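Local coordinates for protein response regulator (Helicobacter pylori, PDB 2PLN) that probably regulates transcription by binding promoter DNA as an orphan two-component response regulator, of which this chain is the N-terminal receiver domain, at residues 100-103 with 104-108; 74-77 with 78-81; 51-54 with 55-59. All blocks are in the same frame, centred on the assembly; numbering follows the deposited sequence.

Interaction 1 of 3, residues 100-103 with 104-108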
loop_
_atom_site.group_PDB
_atom_site.type_symbol
_atom_site.label_atom_id
_atom_site.label_comp_id
_atom_site.label_asym_id
_atom_site.label_seq_id
_atom_site.Cartn_x
_atom_site.Cartn_y
_atom_site.Cartn_z
ATOM N N GLU A 100 -5.259 6.337 -13.170
ATOM C CA GLU A 100 -4.987 4.914 -13.188
ATOM C C GLU A 100 -4.844 4.330 -11.768
ATOM O O GLU A 100 -5.235 3.195 -11.529
ATOM C CB GLU A 100 -3.763 4.594 -14.030
ATOM C CG GLU A 100 -3.543 3.091 -14.189
ATOM C CD GLU A 100 -2.252 2.752 -14.902
ATOM O OE1 GLU A 100 -1.163 3.149 -14.427
ATOM O OE2 GLU A 100 -2.354 2.071 -15.934
ATOM N N GLU A 101 -4.261 5.094 -10.850
ATOM C CA GLU A 101 -4.231 4.690 -9.421
ATOM C C GLU A 101 -5.634 4.458 -8.858
ATOM O O GLU A 101 -5.927 3.405 -8.240
ATOM C CB GLU A 101 -3.463 5.715 -8.602
ATOM C CG GLU A 101 -3.324 5.334 -7.132
ATOM C CD GLU A 101 -2.187 6.029 -6.441
ATOM O OE1 GLU A 101 -1.629 6.988 -6.989
ATOM O OE2 GLU A 101 -1.844 5.619 -5.329
ATOM N N VAL A 102 -6.521 5.434 -9.073
ATOM C CA VAL A 102 -7.903 5.287 -8.615
ATOM C C VAL A 102 -8.549 4.028 -9.207
ATOM O O VAL A 102 -9.172 3.247 -8.485
ATOM C CB VAL A 102 -8.753 6.554 -8.944
ATOM C CG1 VAL A 102 -10.248 6.312 -8.681
ATOM C CG2 VAL A 102 -8.240 7.737 -8.155
ATOM N N HIS A 103 -8.397 3.839 -10.517
ATOM C CA HIS A 103 -8.971 2.683 -11.199
ATOM C C HIS A 103 -8.424 1.375 -10.629
ATOM O O HIS A 103 -9.185 0.453 -10.388
ATOM C CB HIS A 103 -8.698 2.717 -12.702
ATOM C CG HIS A 103 -9.633 3.606 -13.467
ATOM N ND1 HIS A 103 -9.282 4.199 -14.663
ATOM C CD2 HIS A 103 -10.906 3.995 -13.212
ATOM C CE1 HIS A 103 -10.298 4.920 -15.108
ATOM N NE2 HIS A 103 -11.300 4.806 -14.252
ATOM N N ALA A 104 -7.112 1.306 -10.410
ATOM C CA ALA A 104 -6.486 0.077 -9.933
ATOM C C ALA A 104 -7.077 -0.300 -8.597
ATOM O O ALA A 104 -7.450 -1.432 -8.384
ATOM C CB ALA A 104 -4.957 0.240 -9.828
ATOM N N PHE A 105 -7.187 0.665 -7.700
ATOM C CA PHE A 105 -7.774 0.381 -6.395
ATOM C C PHE A 105 -9.252 0.020 -6.491
ATOM O O PHE A 105 -9.718 -0.928 -5.833
ATOM C CB PHE A 105 -7.552 1.551 -5.463
ATOM C CG PHE A 105 -6.178 1.584 -4.867
ATOM C CD1 PHE A 105 -5.707 0.491 -4.070
ATOM C CD2 PHE A 105 -5.370 2.692 -5.026
ATOM C CE1 PHE A 105 -4.420 0.518 -3.490
ATOM C CE2 PHE A 105 -4.068 2.737 -4.444
ATOM C CZ PHE A 105 -3.608 1.651 -3.667
ATOM N N GLU A 106 -9.981 0.757 -7.317
ATOM C CA GLU A 106 -11.394 0.455 -7.505
ATOM C C GLU A 106 -11.606 -0.945 -8.106
ATOM O O GLU A 106 -12.527 -1.659 -7.695
ATOM C CB GLU A 106 -12.096 1.574 -8.287
ATOM C CG GLU A 106 -12.195 2.871 -7.461
ATOM C CD GLU A 106 -12.908 3.996 -8.199
ATOM O OE1 GLU A 106 -13.177 3.838 -9.414
ATOM O OE2 GLU A 106 -13.187 5.037 -7.553
ATOM N N GLN A 107 -10.719 -1.361 -9.013
ATOM C CA GLN A 107 -10.721 -2.706 -9.594
ATOM C C GLN A 107 -10.305 -3.810 -8.613
ATOM O O GLN A 107 -10.424 -4.995 -8.930
ATOM C CB GLN A 107 -9.750 -2.768 -10.767
ATOM C CG GLN A 107 -10.095 -1.909 -11.946
ATOM C CD GLN A 107 -11.070 -2.584 -12.834
ATOM O OE1 GLN A 107 -12.284 -2.519 -12.599
ATOM N NE2 GLN A 107 -10.562 -3.255 -13.862
ATOM N N GLY A 108 -9.791 -3.426 -7.446
ATOM C CA GLY A 108 -9.532 -4.370 -6.368
ATOM C C GLY A 108 -8.043 -4.635 -6.134
ATOM O O GLY A 108 -7.684 -5.553 -5.407
#
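E101 and F105, one helical turn apart, lie side by side and point the same way. The glutamate chain is extended, its CG anti to the backbone N (chi1 -177°), which carries the carboxylate along the phenyl ring; OE2 meets the ring edge in its plane, 3.7 Å from F105 CE2, while the methylene carbon E101 CG is 3.8 Å from the same CE2. Carboxylate and ring planes are only 30° apart. The next pair, V102 and E106, repeats the parallel arrangement: V102 CG1 rests against the carboxylate, 3.4 Å from E106 OE2, and E106 CG lies over V102 O. E106 OE1 lies loosely at the edge of the H103 imidazole, near its plane and 5.3 Å from H103 NE2.

Beneath the side chains run the i to i+4 backbone bonds, from A104 N to E100 O through Q107 N to H103 O (2.7 Å). G108, with positive phi, then ends the helix in a Schellman motif.

Both carboxylate oxygens of E101 are used in salt bridges to the second subunit, OE1 with its R118 and OE2 with its R126, while V102 and F105 pack on alanines of that subunit. The contact thus combines a buried, charge-paired carboxylate with an apolar surface, and the ring edge of F105 offers its weakly positive C-H rim to OE2, an approach probably favourable for a carboxylate already paired with two arginines.

Interaction 2 of 3, residues 74-77 with 78-81; sequences LSFV and SRIK
F76 is met by two side chains from the next turn, I80 over a face of its ring and R79 at an edge. I80 CG1 sits 3.8 Å from the phenyl centroid, a CH-pi contact; the ring is swung there by CG anti to the backbone N (chi1 167°). R79 reaches the same ring differently: its chain bends at chi3 (-58°) and folds back over the helix, bringing NH2 to the ring edge, in its plane, 4.0 Å from F76 CD2. The guanidinium stands 71° from the ring plane, and one of its faces lies over F76 CA. A water at the guanidinium edge accepts from R79 NH2 at 3.1 Å and is also hydrogen-bonded to S75 OG at 2.8 Å, while R79 NE makes a salt bridge with E55 OE2, so the folded-back group is held from two directions. V77 and K81 lie side by side, pointing the same way, with K81 CG 3.2 Å from V77 O, before the lysine leads off to a salt bridge with D110.

F76, R79 and I80 touch helix 51-60, V77, I80 and K81 cover strand 88-93, and L74 packs against helix 98-106, placing this stretch between two helices and over the parallel sheet.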
loop_
_atom_site.group_PDB
_atom_site.type_symbol
_atom_site.label_atom_id
_atom_site.label_comp_id
_atom_site.label_asym_id
_atom_site.label_seq_id
_atom_site.Cartn_x
_atom_site.Cartn_y
_atom_site.Cartn_z
ATOM N N LEU A 74 -4.965 -3.381 -15.838
ATOM C CA LEU A 74 -6.216 -3.180 -15.100
ATOM C C LEU A 74 -7.288 -4.243 -15.369
ATOM O O LEU A 74 -7.949 -4.704 -14.438
ATOM C CB LEU A 74 -6.767 -1.787 -15.393
ATOM C CG LEU A 74 -6.044 -0.552 -14.817
ATOM C CD1 LEU A 74 -6.426 -0.341 -13.391
ATOM C CD2 LEU A 74 -4.507 -0.551 -14.953
ATOM N N SER A 75 -7.476 -4.632 -16.631
ATOM C CA SER A 75 -8.449 -5.708 -16.916
ATOM C C SER A 75 -7.988 -7.004 -16.272
ATOM O O SER A 75 -8.777 -7.766 -15.739
ATOM C CB SER A 75 -8.687 -5.892 -18.416
ATOM O OG SER A 75 -7.473 -6.206 -19.069
ATOM N N PHE A 76 -6.679 -7.240 -16.320
ATOM C CA PHE A 76 -6.076 -8.409 -15.677
ATOM C C PHE A 76 -6.369 -8.426 -14.173
ATOM O O PHE A 76 -6.658 -9.483 -13.594
ATOM C CB PHE A 76 -4.585 -8.373 -15.976
ATOM C CG PHE A 76 -3.750 -9.311 -15.159
ATOM C CD1 PHE A 76 -3.083 -8.860 -14.012
ATOM C CD2 PHE A 76 -3.578 -10.636 -15.563
ATOM C CE1 PHE A 76 -2.278 -9.698 -13.284
ATOM C CE2 PHE A 76 -2.770 -11.485 -14.838
ATOM C CZ PHE A 76 -2.117 -11.019 -13.687
ATOM N N VAL A 77 -6.297 -7.244 -13.539
ATOM C CA VAL A 77 -6.528 -7.150 -12.091
ATOM C C VAL A 77 -7.929 -7.699 -11.789
ATOM O O VAL A 77 -8.102 -8.547 -10.923
ATOM C CB VAL A 77 -6.336 -5.714 -11.565
ATOM C CG1 VAL A 77 -6.867 -5.557 -10.162
ATOM C CG2 VAL A 77 -4.836 -5.328 -11.607
ATOM N N SER A 78 -8.919 -7.187 -12.508
ATOM C CA SER A 78 -10.285 -7.637 -12.316
ATOM C C SER A 78 -10.465 -9.147 -12.595
ATOM O O SER A 78 -11.151 -9.820 -11.854
ATOM C CB SER A 78 -11.240 -6.811 -13.182
ATOM O OG SER A 78 -12.561 -7.192 -12.879
ATOM N N ARG A 79 -9.848 -9.665 -13.660
ATOM C CA ARG A 79 -9.973 -11.112 -13.971
ATOM C C ARG A 79 -9.438 -11.988 -12.851
ATOM O O ARG A 79 -10.075 -12.989 -12.460
ATOM C CB ARG A 79 -9.261 -11.489 -15.262
ATOM C CG ARG A 79 -9.934 -11.046 -16.517
ATOM C CD ARG A 79 -9.409 -11.758 -17.739
ATOM N NE ARG A 79 -7.968 -11.592 -17.955
ATOM C CZ ARG A 79 -7.410 -10.499 -18.479
ATOM N NH1 ARG A 79 -8.156 -9.446 -18.837
ATOM N NH2 ARG A 79 -6.105 -10.443 -18.637
ATOM N N ILE A 80 -8.295 -11.588 -12.285
ATOM C CA ILE A 80 -7.624 -12.363 -11.222
ATOM C C ILE A 80 -8.363 -12.253 -9.903
ATOM O O ILE A 80 -8.483 -13.243 -9.147
ATOM C CB ILE A 80 -6.128 -11.882 -11.056
ATOM C CG1 ILE A 80 -5.321 -12.214 -12.303
ATOM C CG2 ILE A 80 -5.493 -12.486 -9.770
ATOM C CD1 ILE A 80 -5.350 -13.659 -12.696
ATOM N N LYS A 81 -8.840 -11.055 -9.604
ATOM C CA LYS A 81 -9.635 -10.814 -8.388
ATOM C C LYS A 81 -10.924 -11.634 -8.399
ATOM O O LYS A 81 -11.446 -12.003 -7.333
ATOM C CB LYS A 81 -9.975 -9.327 -8.224
ATOM C CG LYS A 81 -8.808 -8.402 -7.780
ATOM C CD LYS A 81 -7.879 -9.040 -6.763
ATOM C CE LYS A 81 -8.321 -8.957 -5.306
ATOM N NZ LYS A 81 -7.089 -8.837 -4.390
HETATM O O HOH W 1 -5.260 -7.700 -19.756
#

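Interaction 3 of 3, residues 51-54 with 55-59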
loop_
_atom_site.group_PDB
_atom_site.type_symbol
_atom_site.label_atom_id
_atom_site.label_comp_id
_atom_site.label_asym_id
_atom_site.label_seq_id
_atom_site.Cartn_x
_atom_site.Cartn_y
_atom_site.Cartn_z
ATOM N N LEU A 51 2.190 -11.076 -19.905
ATOM C CA LEU A 51 0.981 -11.091 -19.083
ATOM C C LEU A 51 0.100 -12.326 -19.360
ATOM O O LEU A 51 -0.460 -12.887 -18.423
ATOM C CB LEU A 51 0.191 -9.788 -19.233
ATOM C CG LEU A 51 -1.018 -9.648 -18.314
ATOM C CD1 LEU A 51 -1.222 -8.179 -17.882
ATOM C CD2 LEU A 51 -2.240 -10.220 -19.006
ATOM N N GLU A 52 -0.005 -12.754 -20.624
ATOM C CA GLU A 52 -0.778 -13.974 -20.956
ATOM C C GLU A 52 -0.153 -15.242 -20.319
ATOM O O GLU A 52 -0.851 -16.109 -19.784
ATOM C CB GLU A 52 -1.005 -14.099 -22.479
ATOM C CG GLU A 52 0.193 -14.567 -23.279
ATOM C CD GLU A 52 0.246 -13.950 -24.685
ATOM O OE1 GLU A 52 -0.595 -14.332 -25.551
ATOM O OE2 GLU A 52 1.137 -13.075 -24.914
ATOM N N ASP A 53 1.170 -15.307 -20.345
ATOM C CA ASP A 53 1.909 -16.341 -19.639
ATOM C C ASP A 53 1.629 -16.333 -18.129
ATOM O O ASP A 53 1.311 -17.376 -17.525
ATOM C CB ASP A 53 3.406 -16.150 -19.887
ATOM C CG ASP A 53 4.245 -17.281 -19.322
ATOM O OD1 ASP A 53 5.337 -16.989 -18.785
ATOM O OD2 ASP A 53 3.902 -18.487 -19.361
ATOM N N GLY A 54 1.762 -15.153 -17.521
ATOM C CA GLY A 54 1.465 -14.981 -16.095
ATOM C C GLY A 54 0.063 -15.402 -15.705
ATOM O O GLY A 54 -0.130 -16.115 -14.719
ATOM N N GLU A 55 -0.933 -14.983 -16.480
ATOM C CA GLU A 55 -2.294 -15.346 -16.172
ATOM C C GLU A 55 -2.489 -16.868 -16.188
ATOM O O GLU A 55 -3.138 -17.425 -15.307
ATOM C CB GLU A 55 -3.234 -14.692 -17.155
ATOM C CG GLU A 55 -4.639 -14.624 -16.641
ATOM C CD GLU A 55 -5.582 -13.908 -17.583
ATOM O OE1 GLU A 55 -5.145 -13.223 -18.541
ATOM O OE2 GLU A 55 -6.781 -14.051 -17.346
ATOM N N TYR A 56 -1.907 -17.510 -17.193
ATOM C CA TYR A 56 -1.913 -18.962 -17.308
ATOM C C TYR A 56 -1.192 -19.625 -16.144
ATOM O O TYR A 56 -1.725 -20.550 -15.548
ATOM C CB TYR A 56 -1.309 -19.410 -18.644
ATOM C CG TYR A 56 -1.060 -20.912 -18.684
ATOM C CD1 TYR A 56 -2.078 -21.825 -18.997
ATOM C CD2 TYR A 56 0.194 -21.420 -18.376
ATOM C CE1 TYR A 56 -1.828 -23.203 -19.014
ATOM C CE2 TYR A 56 0.439 -22.782 -18.384
ATOM C CZ TYR A 56 -0.560 -23.663 -18.715
ATOM O OH TYR A 56 -0.258 -25.018 -18.695
ATOM N N LEU A 57 0.011 -19.162 -15.828
ATOM C CA LEU A 57 0.750 -19.702 -14.658
ATOM C C LEU A 57 -0.090 -19.742 -13.382
ATOM O O LEU A 57 -0.008 -20.701 -12.619
ATOM C CB LEU A 57 2.012 -18.906 -14.418
ATOM C CG LEU A 57 3.120 -19.134 -15.465
ATOM C CD1 LEU A 57 4.343 -18.236 -15.152
ATOM C CD2 LEU A 57 3.544 -20.617 -15.507
HETATM N N MSE A 58 -0.874 -18.692 -13.145
HETATM C CA MSE A 58 -1.738 -18.636 -11.961
HETATM C C MSE A 58 -2.767 -19.762 -11.884
HETATM O O MSE A 58 -3.223 -20.117 -10.807
HETATM C CB MSE A 58 -2.364 -17.246 -11.815
HETATM C CG MSE A 58 -1.339 -16.271 -11.308
HETATM SE SE MSE A 58 -2.057 -14.529 -11.165
HETATM C CE MSE A 58 -1.707 -13.998 -12.869
ATOM N N ASP A 59 -3.096 -20.339 -13.038
ATOM C CA ASP A 59 -4.046 -21.429 -13.102
ATOM C C ASP A 59 -3.402 -22.763 -12.822
ATOM O O ASP A 59 -4.073 -23.692 -12.461
ATOM C CB ASP A 59 -4.714 -21.460 -14.474
ATOM C CG ASP A 59 -5.804 -20.416 -14.600
ATOM O OD1 ASP A 59 -6.324 -19.942 -13.563
ATOM O OD2 ASP A 59 -6.190 -20.000 -15.696
#
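D53 and L57 approach one turn apart, their side chains crossing obliquely. The aspartate CG is anti to the backbone N (chi1 -173°), which brings the carboxylate round to the leucine: OD1 lies 4.0 Å from L57 CD1, and OD2 is equally far from L57 CG. In L57 the first torsion (chi1 -72°) sets CG anti to the carbonyl carbon and beside the backbone N, which puts it 3.3 Å from D53 O, the carbonyl oxygen that L57 N binds at 2.8 Å. The same OD1 of D53 is hydrogen-bonded to T48 OG1.

On another side of the helix M58, present as selenomethionine, turns back at chi3 (-87°). Its terminal CE comes 3.2 Å from G54 O and 3.6 Å from G54 C, lying over the bare backbone of the glycine. E55 keeps an extended chain, passing L51 at a distance of 4.2 Å between E55 OE1 and L51 CD2, on its way to R79. The Y56 side chain instead leads outward, with D53 O near the edge of its ring.

L51 and M58 both pack on helix 73-83, and L57 and M58 reach L22 of strand 20-24. An amphipathic helix of this kind, its apolar side laid against a central parallel sheet and its outer side polar, is characteristic of the CheY-like receiver domain fold.

The three contacts come in the order 3, 2, 1 along the chain. They lie on the consecutive helices 51-60, 73-83 and 98-106, the last contact running on into the turn after its helix. All belong to the receiver domain, whose five-stranded parallel sheet has strand order 2-1-3-4-5. Interaction 2 is the middle member, its centre 10 Å from that of interaction 1 and 12 Å from that of interaction 3, and it touches both. Interactions 1 and 3 do not meet; their nearest atoms are about 10 Å apart and their centres 21 Å. Helix 73-83 therefore bridges the other two, while interaction 1 alone of the three touches the second subunit, placing dimer contacts at one end of this helical row.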